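Local coordinates for protein cytochrome P450 monooxygenase (Rhodococcus sp. ECU0066, PDB 6KBH) that probably acts as a self-sufficient monooxygenase, carrying heme, FMN and a [2Fe-2S] cluster in a single chain, at residues 39-44 / 69-74; 108-113 / 220-225; 493-498 / 531-536; 603-608 / 628-633. One frame throughout, in Å; residues are numbered along the deposited sequence.

Contact 1 (39-44 / 69-74); sequences RAAAFD and YSPELG
CG of F43 stands anti to the backbone N (chi1 177°) and OG of S70 takes the same course (chi1 169°), which brings the phenyl ring and the serine hydroxyl together where helix 38-41 runs out past the loop that follows strand 67-69. OG of S70 lies 3.3 Å from CD2 of F43, in the plane of the ring and at its edge, facing the C-H rim and not the pi cloud. The apolar part of the contact is P71 lying alongside the last residues of the helix: CD is 3.6 Å from CA of A41, and CG is 4.0 Å from CB of A41. CD of P71 also lies 3.7 Å from O of A40, the carbonyl that accepts a weak hydrogen bond from N of F43 as the chain turns. A glycine in place of P71 would probably open a gap beside A41 and leave the backbone between S70 and E72 freer to turn. E72 brings its aliphatic stem against the other segment, with CB 3.3 Å from O of F43 and CG 3.4 Å from OD1 of D44. The two carboxylates, their planes 52° apart, approach to 4.2 Å between OD1 of D44 and OE2 of E72. Each has another partner, the backbone N of F46 for D44 and a salt bridge to R216 for E72, which probably eases the like charges. The F43 ring meets F68 edge-to-face and touches V77, placing the chain just past helix 38-41 against strands 67-69 and 76-78 of the mixed sheet.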
# COMPACT_ATOMS: atom_id res chain seq x y z
N ARG A 39 -22.59 -26.93 14.60
CA ARG A 39 -21.74 -26.35 13.56
C ARG A 39 -20.29 -26.23 14.03
O ARG A 39 -19.36 -26.40 13.24
CB ARG A 39 -22.29 -25.00 13.13
CG ARG A 39 -23.68 -25.08 12.50
CD ARG A 39 -24.30 -23.70 12.31
NE ARG A 39 -24.61 -23.06 13.58
CZ ARG A 39 -25.19 -21.87 13.69
NH1 ARG A 39 -25.53 -21.19 12.60
NH2 ARG A 39 -25.43 -21.36 14.89
N ALA A 40 -20.09 -25.95 15.32
CA ALA A 40 -18.74 -25.85 15.87
C ALA A 40 -18.07 -27.22 15.94
O ALA A 40 -16.88 -27.35 15.64
CB ALA A 40 -18.78 -25.20 17.25
N ALA A 41 -18.82 -28.25 16.36
CA ALA A 41 -18.28 -29.60 16.44
C ALA A 41 -18.15 -30.26 15.08
O ALA A 41 -17.37 -31.21 14.93
CB ALA A 41 -19.15 -30.46 17.35
N ALA A 42 -18.90 -29.79 14.08
CA ALA A 42 -18.75 -30.26 12.71
C ALA A 42 -17.63 -29.54 11.96
O ALA A 42 -17.40 -29.85 10.79
CB ALA A 42 -20.07 -30.10 11.95
N PHE A 43 -16.96 -28.59 12.60
CA PHE A 43 -15.87 -27.88 11.95
C PHE A 43 -14.68 -28.82 11.74
O PHE A 43 -14.23 -29.49 12.68
CB PHE A 43 -15.45 -26.67 12.78
CG PHE A 43 -14.27 -25.91 12.21
CD1 PHE A 43 -14.40 -25.15 11.06
CD2 PHE A 43 -13.04 -25.95 12.84
CE1 PHE A 43 -13.32 -24.46 10.54
CE2 PHE A 43 -11.95 -25.25 12.32
CZ PHE A 43 -12.10 -24.51 11.17
N ASP A 44 -14.20 -28.88 10.50
CA ASP A 44 -12.97 -29.59 10.17
C ASP A 44 -12.15 -28.75 9.19
O ASP A 44 -12.62 -28.45 8.09
CB ASP A 44 -13.28 -30.96 9.57
CG ASP A 44 -12.03 -31.81 9.37
OD1 ASP A 44 -10.94 -31.37 9.78
OD2 ASP A 44 -12.14 -32.91 8.79
N TYR A 69 -15.09 -23.36 20.13
CA TYR A 69 -14.14 -24.44 20.30
C TYR A 69 -14.40 -25.51 19.26
O TYR A 69 -15.55 -25.87 18.98
CB TYR A 69 -14.23 -25.04 21.70
CG TYR A 69 -13.25 -26.15 21.92
CD1 TYR A 69 -11.89 -25.89 22.00
CD2 TYR A 69 -13.67 -27.47 22.01
CE1 TYR A 69 -10.97 -26.91 22.18
CE2 TYR A 69 -12.76 -28.50 22.19
CZ TYR A 69 -11.41 -28.21 22.28
OH TYR A 69 -10.50 -29.22 22.46
N SER A 70 -13.33 -26.02 18.67
CA SER A 70 -13.42 -27.04 17.63
C SER A 70 -12.98 -28.38 18.22
O SER A 70 -11.86 -28.46 18.74
CB SER A 70 -12.54 -26.67 16.43
OG SER A 70 -12.42 -27.74 15.52
N PRO A 71 -13.83 -29.41 18.23
CA PRO A 71 -13.35 -30.72 18.70
C PRO A 71 -12.40 -31.42 17.74
O PRO A 71 -11.47 -32.08 18.20
CB PRO A 71 -14.66 -31.51 18.89
CG PRO A 71 -15.66 -30.45 19.20
CD PRO A 71 -15.29 -29.29 18.33
N GLU A 72 -12.61 -31.30 16.42
CA GLU A 72 -11.75 -32.00 15.46
C GLU A 72 -10.29 -31.61 15.64
O GLU A 72 -9.43 -32.47 15.88
CB GLU A 72 -12.22 -31.73 14.03
CG GLU A 72 -11.42 -32.47 12.94
CD GLU A 72 -11.50 -33.99 13.04
OE1 GLU A 72 -12.41 -34.53 13.70
OE2 GLU A 72 -10.64 -34.67 12.43
N LEU A 73 -10.00 -30.33 15.54
CA LEU A 73 -8.68 -29.79 15.85
C LEU A 73 -8.67 -29.35 17.32
O LEU A 73 -9.69 -29.37 18.00
CB LEU A 73 -8.35 -28.66 14.88
CG LEU A 73 -7.12 -27.77 15.02
CD1 LEU A 73 -6.36 -27.74 13.71
CD2 LEU A 73 -7.60 -26.39 15.36
N GLY A 74 -7.50 -28.98 17.83
CA GLY A 74 -7.45 -28.68 19.24
C GLY A 74 -7.63 -27.23 19.64
O GLY A 74 -7.39 -26.91 20.81

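Contact 2 (108-113 / 220-225); sequences DEANAV and EQQVAV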
# COMPACT_ATOMS: atom_id res chain seq x y z
N ASP A 108 9.67 -39.99 16.65
CA ASP A 108 11.03 -40.25 17.12
C ASP A 108 11.97 -40.48 15.94
O ASP A 108 13.12 -40.02 15.96
CB ASP A 108 11.03 -41.46 18.05
CG ASP A 108 10.22 -41.24 19.31
OD1 ASP A 108 10.18 -40.09 19.79
OD2 ASP A 108 9.62 -42.21 19.81
N GLU A 109 11.49 -41.19 14.92
CA GLU A 109 12.29 -41.43 13.72
C GLU A 109 12.73 -40.12 13.08
O GLU A 109 13.92 -39.92 12.80
CB GLU A 109 11.47 -42.27 12.74
CG GLU A 109 12.27 -42.95 11.65
CD GLU A 109 11.42 -43.92 10.84
OE1 GLU A 109 10.19 -43.94 11.06
OE2 GLU A 109 11.98 -44.64 10.00
N ALA A 110 11.78 -39.21 12.85
CA ALA A 110 12.10 -37.98 12.13
C ALA A 110 12.95 -37.03 12.97
O ALA A 110 13.76 -36.27 12.42
CB ALA A 110 10.82 -37.28 11.68
N ASN A 111 12.79 -37.05 14.30
CA ASN A 111 13.69 -36.27 15.15
C ASN A 111 15.10 -36.82 15.10
O ASN A 111 16.08 -36.05 15.09
CB ASN A 111 13.17 -36.25 16.59
CG ASN A 111 12.19 -35.14 16.84
OD1 ASN A 111 12.27 -34.07 16.24
ND2 ASN A 111 11.24 -35.38 17.74
N ALA A 112 15.24 -38.15 15.07
CA ALA A 112 16.56 -38.75 14.94
C ALA A 112 17.23 -38.32 13.64
O ALA A 112 18.44 -38.05 13.62
CB ALA A 112 16.45 -40.28 15.00
N VAL A 113 16.47 -38.24 12.55
CA VAL A 113 17.01 -37.77 11.28
C VAL A 113 17.47 -36.32 11.41
O VAL A 113 18.54 -35.95 10.90
CB VAL A 113 15.97 -37.94 10.16
CG1 VAL A 113 16.56 -37.52 8.82
CG2 VAL A 113 15.47 -39.38 10.10
N GLU A 220 6.19 -41.42 7.07
CA GLU A 220 7.14 -41.33 5.96
C GLU A 220 7.32 -39.89 5.49
O GLU A 220 8.43 -39.48 5.13
CB GLU A 220 6.68 -42.21 4.80
CG GLU A 220 6.09 -43.58 5.20
CD GLU A 220 4.67 -43.50 5.74
OE1 GLU A 220 4.49 -42.92 6.83
OE2 GLU A 220 3.73 -44.01 5.08
N GLN A 221 6.23 -39.13 5.44
CA GLN A 221 6.32 -37.72 5.08
C GLN A 221 7.17 -36.96 6.09
O GLN A 221 8.02 -36.15 5.71
CB GLN A 221 4.92 -37.11 4.99
CG GLN A 221 4.24 -37.31 3.65
CD GLN A 221 2.73 -37.24 3.75
OE1 GLN A 221 2.15 -37.50 4.80
NE2 GLN A 221 2.08 -36.88 2.65
N GLN A 222 6.94 -37.21 7.38
CA GLN A 222 7.69 -36.53 8.43
C GLN A 222 9.19 -36.71 8.24
O GLN A 222 9.96 -35.74 8.36
CB GLN A 222 7.26 -37.04 9.80
CG GLN A 222 6.05 -36.34 10.38
CD GLN A 222 5.83 -36.69 11.84
OE1 GLN A 222 6.47 -37.61 12.36
NE2 GLN A 222 4.94 -35.97 12.50
N VAL A 223 9.63 -37.93 7.96
CA VAL A 223 11.07 -38.17 7.83
C VAL A 223 11.62 -37.53 6.57
O VAL A 223 12.70 -36.93 6.58
CB VAL A 223 11.38 -39.68 7.91
CG1 VAL A 223 10.59 -40.34 9.03
CG2 VAL A 223 11.13 -40.40 6.59
N ALA A 224 10.89 -37.62 5.45
CA ALA A 224 11.38 -37.04 4.20
C ALA A 224 11.57 -35.54 4.32
O ALA A 224 12.45 -34.97 3.66
CB ALA A 224 10.42 -37.37 3.06
N VAL A 225 10.77 -34.88 5.15
CA VAL A 225 10.98 -33.46 5.43
C VAL A 225 12.20 -33.28 6.31
O VAL A 225 13.08 -32.46 6.02
CB VAL A 225 9.72 -32.85 6.06
CG1 VAL A 225 10.02 -31.47 6.63
CG2 VAL A 225 8.60 -32.78 5.03
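Two almost parallel helices of the cytochrome P450 fold lie side by side here, joined by a small apolar contact between A110 and V223. By their order in the chain, helix 108-116 probably corresponds to the B′ helix and the long helix 219-242 to the G helix, elements that lie on the distal side of the heme in this family; the contact itself is away from the annotated heme site. The axes of the two short segments come within 8.4 Å and diverge by 8°. A110 makes this approach possible: its CB bond points at the other helix, its CA lies 4.4 Å from CA of V223, and no larger side chain holds the backbones apart. The methyl settles against the backbone and stems of the partner helix, with CB of A110 3.8 Å from O of Q222 and 4.0 Å from CB of Q222. One turn further on, V113 faces the same helix and touches A226 and D227. The amide of Q222 works beyond the interface: NE2 donates to O of P105 and OE1 accepts from N of S107, tying helix 219-242 to the loop that leads into helix 108-116. OG of S107 in turn accepts a hydrogen bond from N of A110 in the first turn of that helix. V223 meets the A110 methyl beside Q222. Its CG1, anti to the carbonyl carbon (chi1 -44°), lies 4.1 Å from CB of A110, and the extended chain of E109 crosses the same methyl, with CG of E109 4.1 Å from CG1 of V223.

Contact 3 (493-498 / 531-536); sequences TLRDTS and RTTFQV
L494 and F534 form a hydrogen-bonded pair of two antiparallel strands at one border of the six-stranded sheet of the FAD-binding FR-type domain, probably the antiparallel beta-barrel expected of ferredoxin reductase-type flavin domains; strand 533-536 is outermost within the chain. The pair is closed by two backbone bonds, N of L494 to O of F534 at 2.9 Å (168° at the hydrogen) and N of F534 to O of L494 at 3.2 Å (165°). T493 with Q535 and R495 with T533 are the flanking non-hydrogen-bonded pairs. A CA-H...O contact adds to the backbone set, CA of T533 lying 3.3 Å from O of L494.

The side chains divide between the two faces. L494 and F534 lie on the buried one, where L494 touches V479 and the F534 ring meets W505. On the other, T493 and Q535 run side by side and point the same way; OG1 of T493 bonds to O of G481, and its methyl turns to the glutamine. R495 and T533 likewise run side by side. The Q535 side chain is about 10 Å from the bound FMN. Past the paired residues, D496 forms an Asx turn: its OD1 accepts a hydrogen bond from N of S498 at 2.7 Å, from above the carboxylate plane.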
# COMPACT_ATOMS: atom_id res chain seq x y z
N THR A 493 -7.21 19.11 -22.09
CA THR A 493 -8.56 18.59 -21.96
C THR A 493 -8.46 17.09 -21.67
O THR A 493 -7.96 16.33 -22.50
CB THR A 493 -9.38 18.84 -23.22
OG1 THR A 493 -8.55 18.63 -24.37
CG2 THR A 493 -9.88 20.26 -23.26
N LEU A 494 -8.93 16.68 -20.50
CA LEU A 494 -8.77 15.31 -20.03
C LEU A 494 -10.12 14.60 -20.03
O LEU A 494 -11.07 15.06 -19.37
CB LEU A 494 -8.13 15.28 -18.65
CG LEU A 494 -6.63 15.57 -18.72
CD1 LEU A 494 -6.02 15.66 -17.33
CD2 LEU A 494 -5.91 14.52 -19.56
N ARG A 495 -10.20 13.49 -20.76
CA ARG A 495 -11.41 12.71 -20.98
C ARG A 495 -11.37 11.42 -20.18
O ARG A 495 -10.34 10.73 -20.17
CB ARG A 495 -11.55 12.35 -22.47
CG ARG A 495 -11.99 13.48 -23.36
CD ARG A 495 -13.45 13.77 -23.12
NE ARG A 495 -13.77 15.12 -23.57
CZ ARG A 495 -14.21 15.45 -24.78
NH1 ARG A 495 -14.42 14.53 -25.72
NH2 ARG A 495 -14.44 16.73 -25.04
N ASP A 496 -12.49 11.05 -19.56
CA ASP A 496 -12.60 9.75 -18.89
C ASP A 496 -12.97 8.69 -19.93
O ASP A 496 -14.01 8.79 -20.58
CB ASP A 496 -13.63 9.78 -17.76
CG ASP A 496 -13.77 8.42 -17.04
OD1 ASP A 496 -13.14 7.43 -17.45
OD2 ASP A 496 -14.52 8.36 -16.03
N THR A 497 -12.12 7.68 -20.04
CA THR A 497 -12.31 6.59 -20.99
C THR A 497 -13.39 5.61 -20.54
O THR A 497 -14.02 4.97 -21.39
CB THR A 497 -10.99 5.86 -21.20
OG1 THR A 497 -10.77 4.97 -20.10
CG2 THR A 497 -9.85 6.86 -21.24
N SER A 498 -13.59 5.46 -19.23
CA SER A 498 -14.65 4.58 -18.74
C SER A 498 -16.00 4.96 -19.33
O SER A 498 -16.84 4.09 -19.59
CB SER A 498 -14.72 4.64 -17.21
OG SER A 498 -15.41 5.80 -16.78
N ARG A 531 -19.41 17.40 -17.09
CA ARG A 531 -18.93 16.32 -16.24
C ARG A 531 -18.59 15.08 -17.05
O ARG A 531 -18.75 13.94 -16.59
CB ARG A 531 -19.96 16.02 -15.15
CG ARG A 531 -20.46 17.30 -14.48
CD ARG A 531 -20.30 17.23 -12.98
NE ARG A 531 -20.65 15.91 -12.48
CZ ARG A 531 -21.88 15.41 -12.46
NH1 ARG A 531 -22.90 16.14 -12.91
NH2 ARG A 531 -22.09 14.20 -11.99
N THR A 532 -18.10 15.29 -18.27
CA THR A 532 -17.32 14.29 -18.98
C THR A 532 -15.84 14.66 -19.04
O THR A 532 -15.05 13.88 -19.58
CB THR A 532 -17.86 14.06 -20.40
OG1 THR A 532 -16.88 13.33 -21.15
CG2 THR A 532 -18.14 15.36 -21.11
N THR A 533 -15.45 15.82 -18.48
CA THR A 533 -14.07 16.30 -18.59
C THR A 533 -13.57 17.12 -17.40
O THR A 533 -14.33 17.72 -16.63
CB THR A 533 -13.87 17.20 -19.80
OG1 THR A 533 -15.05 17.99 -20.03
CG2 THR A 533 -13.45 16.40 -21.01
N PHE A 534 -12.24 17.18 -17.34
CA PHE A 534 -11.48 18.12 -16.54
C PHE A 534 -10.58 18.93 -17.47
O PHE A 534 -10.11 18.42 -18.50
CB PHE A 534 -10.64 17.39 -15.50
CG PHE A 534 -11.43 16.79 -14.39
CD1 PHE A 534 -12.65 17.33 -14.02
CD2 PHE A 534 -10.96 15.68 -13.72
CE1 PHE A 534 -13.38 16.76 -12.99
CE2 PHE A 534 -11.68 15.12 -12.70
CZ PHE A 534 -12.89 15.65 -12.33
N GLN A 535 -10.34 20.19 -17.11
CA GLN A 535 -9.43 21.05 -17.86
C GLN A 535 -8.42 21.66 -16.90
O GLN A 535 -8.79 22.22 -15.87
CB GLN A 535 -10.18 22.15 -18.61
CG GLN A 535 -10.38 21.86 -20.09
CD GLN A 535 -11.13 22.97 -20.80
OE1 GLN A 535 -11.77 23.81 -20.17
NE2 GLN A 535 -11.07 22.98 -22.13
N VAL A 536 -7.14 21.55 -17.26
CA VAL A 536 -6.05 22.15 -16.50
C VAL A 536 -5.19 22.95 -17.47
O VAL A 536 -5.12 22.65 -18.66
CB VAL A 536 -5.21 21.10 -15.76
CG1 VAL A 536 -6.02 20.47 -14.64
CG2 VAL A 536 -4.71 20.04 -16.72

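Contact 4 (603-608 / 628-633); sequences GDYEIH and GESVRV
O of S630 is gripped by the guanidinium of R632, which folds back along its own strand as it reaches E606 and H608 on the neighbouring one. NH2 of R632 donates to O of S630 at 2.9 Å, the oxygen close to the guanidinium plane but the donor above the carbonyl plane; NH1 adds a weak bond to the same oxygen. Bends at chi2 and chi3 (-44° at chi3) turn the arginine chain back to make this possible. Between the strands, N of R632 donates to O of I607 at 3.2 Å (165° at the hydrogen), in a parallel pairing that sets I607 beside V631 and H608 beside R632. The guanidinium stands nearly upright on the H608 ring, the planes 81° apart, with NH2 of R632 3.5 Å above one face and shifted toward the rim. E606 joins it through a long salt bridge, OE2 of E606 to NH2 of R632 at 3.9 Å, where no N-H points at the oxygen; R578 is a weak second partner. A leucine in place of R632 would probably leave O of S630 without both of these bonds and E606 without its nearby charge on strand 631-635. On the opposite face CG1 of I607 packs 3.8 Å from CB of V631, and both side chains touch L623 of helix 620-625, the helix of this beta-alpha-beta unit. The I607 and V631 side chains thus pack beneath the crossover helix, while across the sheet the arginine is held by one hydrogen bond and one weak one to a carbonyl, and only by charge to the glutamate.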
# COMPACT_ATOMS: atom_id res chain seq x y z
N GLY A 603 -23.50 37.53 -7.04
CA GLY A 603 -22.90 38.17 -5.88
C GLY A 603 -21.80 39.12 -6.31
O GLY A 603 -21.13 38.87 -7.27
N ASP A 604 -21.60 40.20 -5.59
CA ASP A 604 -20.59 41.18 -5.97
C ASP A 604 -19.19 40.66 -5.81
O ASP A 604 -18.84 40.19 -4.80
CB ASP A 604 -20.88 42.50 -5.21
CG ASP A 604 -19.70 43.48 -5.17
OD1 ASP A 604 -18.73 43.30 -5.87
OD2 ASP A 604 -19.74 44.45 -4.40
N TYR A 605 -18.38 40.79 -6.83
CA TYR A 605 -17.00 40.34 -6.75
C TYR A 605 -16.12 41.25 -7.59
O TYR A 605 -16.58 41.91 -8.53
CB TYR A 605 -16.87 38.87 -7.20
CG TYR A 605 -17.25 38.62 -8.64
CD1 TYR A 605 -18.58 38.50 -9.01
CD2 TYR A 605 -16.28 38.49 -9.63
CE1 TYR A 605 -18.93 38.27 -10.32
CE2 TYR A 605 -16.62 38.25 -10.94
CZ TYR A 605 -17.96 38.14 -11.28
OH TYR A 605 -18.32 37.91 -12.59
N GLU A 606 -14.83 41.27 -7.24
CA GLU A 606 -13.85 42.12 -7.91
C GLU A 606 -12.58 41.31 -8.10
O GLU A 606 -12.03 40.79 -7.13
CB GLU A 606 -13.57 43.38 -7.09
CG GLU A 606 -13.13 44.58 -7.91
CD GLU A 606 -12.99 45.84 -7.09
OE1 GLU A 606 -12.71 45.74 -5.87
OE2 GLU A 606 -13.18 46.94 -7.65
N ILE A 607 -12.10 41.19 -9.34
CA ILE A 607 -10.96 40.33 -9.62
C ILE A 607 -9.83 41.16 -10.23
O ILE A 607 -10.06 41.97 -11.13
CB ILE A 607 -11.35 39.14 -10.53
CG1 ILE A 607 -11.48 39.53 -11.99
CG2 ILE A 607 -12.70 38.62 -10.16
CD1 ILE A 607 -11.84 38.33 -12.82
N HIS A 608 -8.63 40.96 -9.69
CA HIS A 608 -7.45 41.74 -10.04
C HIS A 608 -6.38 40.75 -10.47
O HIS A 608 -5.97 39.89 -9.68
CB HIS A 608 -6.99 42.59 -8.85
CG HIS A 608 -7.90 43.72 -8.50
ND1 HIS A 608 -7.72 45.00 -8.97
CD2 HIS A 608 -9.00 43.77 -7.71
CE1 HIS A 608 -8.67 45.79 -8.50
NE2 HIS A 608 -9.46 45.07 -7.73
N GLY A 628 -15.88 40.73 -17.56
CA GLY A 628 -15.16 41.85 -18.15
C GLY A 628 -15.52 43.18 -17.52
O GLY A 628 -14.66 44.04 -17.32
N GLU A 629 -16.81 43.38 -17.22
CA GLU A 629 -17.23 44.52 -16.43
C GLU A 629 -16.51 44.56 -15.08
O GLU A 629 -16.37 45.64 -14.48
CB GLU A 629 -18.75 44.49 -16.23
CG GLU A 629 -19.29 43.09 -15.93
CD GLU A 629 -19.74 42.36 -17.18
OE1 GLU A 629 -19.50 42.88 -18.29
OE2 GLU A 629 -20.31 41.25 -17.06
N SER A 630 -16.05 43.41 -14.59
CA SER A 630 -15.53 43.27 -13.24
C SER A 630 -14.03 43.02 -13.14
O SER A 630 -13.49 43.04 -12.03
CB SER A 630 -16.25 42.13 -12.51
OG SER A 630 -17.66 42.32 -12.49
N VAL A 631 -13.33 42.78 -14.25
CA VAL A 631 -11.90 42.48 -14.21
C VAL A 631 -11.11 43.77 -14.41
O VAL A 631 -11.51 44.68 -15.14
CB VAL A 631 -11.52 41.43 -15.29
CG1 VAL A 631 -11.96 41.89 -16.69
CG2 VAL A 631 -10.03 41.10 -15.27
N ARG A 632 -9.97 43.85 -13.73
CA ARG A 632 -8.94 44.79 -14.15
C ARG A 632 -7.62 44.02 -14.23
O ARG A 632 -7.31 43.20 -13.37
CB ARG A 632 -8.85 45.99 -13.24
CG ARG A 632 -9.91 47.06 -13.52
CD ARG A 632 -10.44 47.61 -12.22
NE ARG A 632 -10.70 46.54 -11.27
CZ ARG A 632 -11.61 45.57 -11.39
NH1 ARG A 632 -12.47 45.55 -12.40
NH2 ARG A 632 -11.69 44.66 -10.44
N VAL A 633 -6.93 44.28 -15.31
CA VAL A 633 -5.69 43.68 -15.75
C VAL A 633 -4.55 44.62 -15.41
O VAL A 633 -4.72 45.84 -15.36
CB VAL A 633 -5.83 43.46 -17.26
CG1 VAL A 633 -6.35 44.76 -17.84
CG2 VAL A 633 -4.54 43.06 -17.89

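The four contacts follow one another along the chain without overlap and fall into two groups. Contacts 1 and 2 lie in the heme-binding P450 part, their centres 28 Å apart and their nearest atoms about 14 Å apart. Contacts 3 and 4 belong to the reductase part, also 28 Å between centres, but in different domains: the FR-type flavin domain and the parallel-sheet domain that follows it. Contact 3 is the one near a cofactor, the Q535 side chain being about 10 Å from FMN; the others lie away from the known cofactor sites. The widest separation, 87 Å between the centres of contacts 2 and 4, reflects the elongated arrangement of domains.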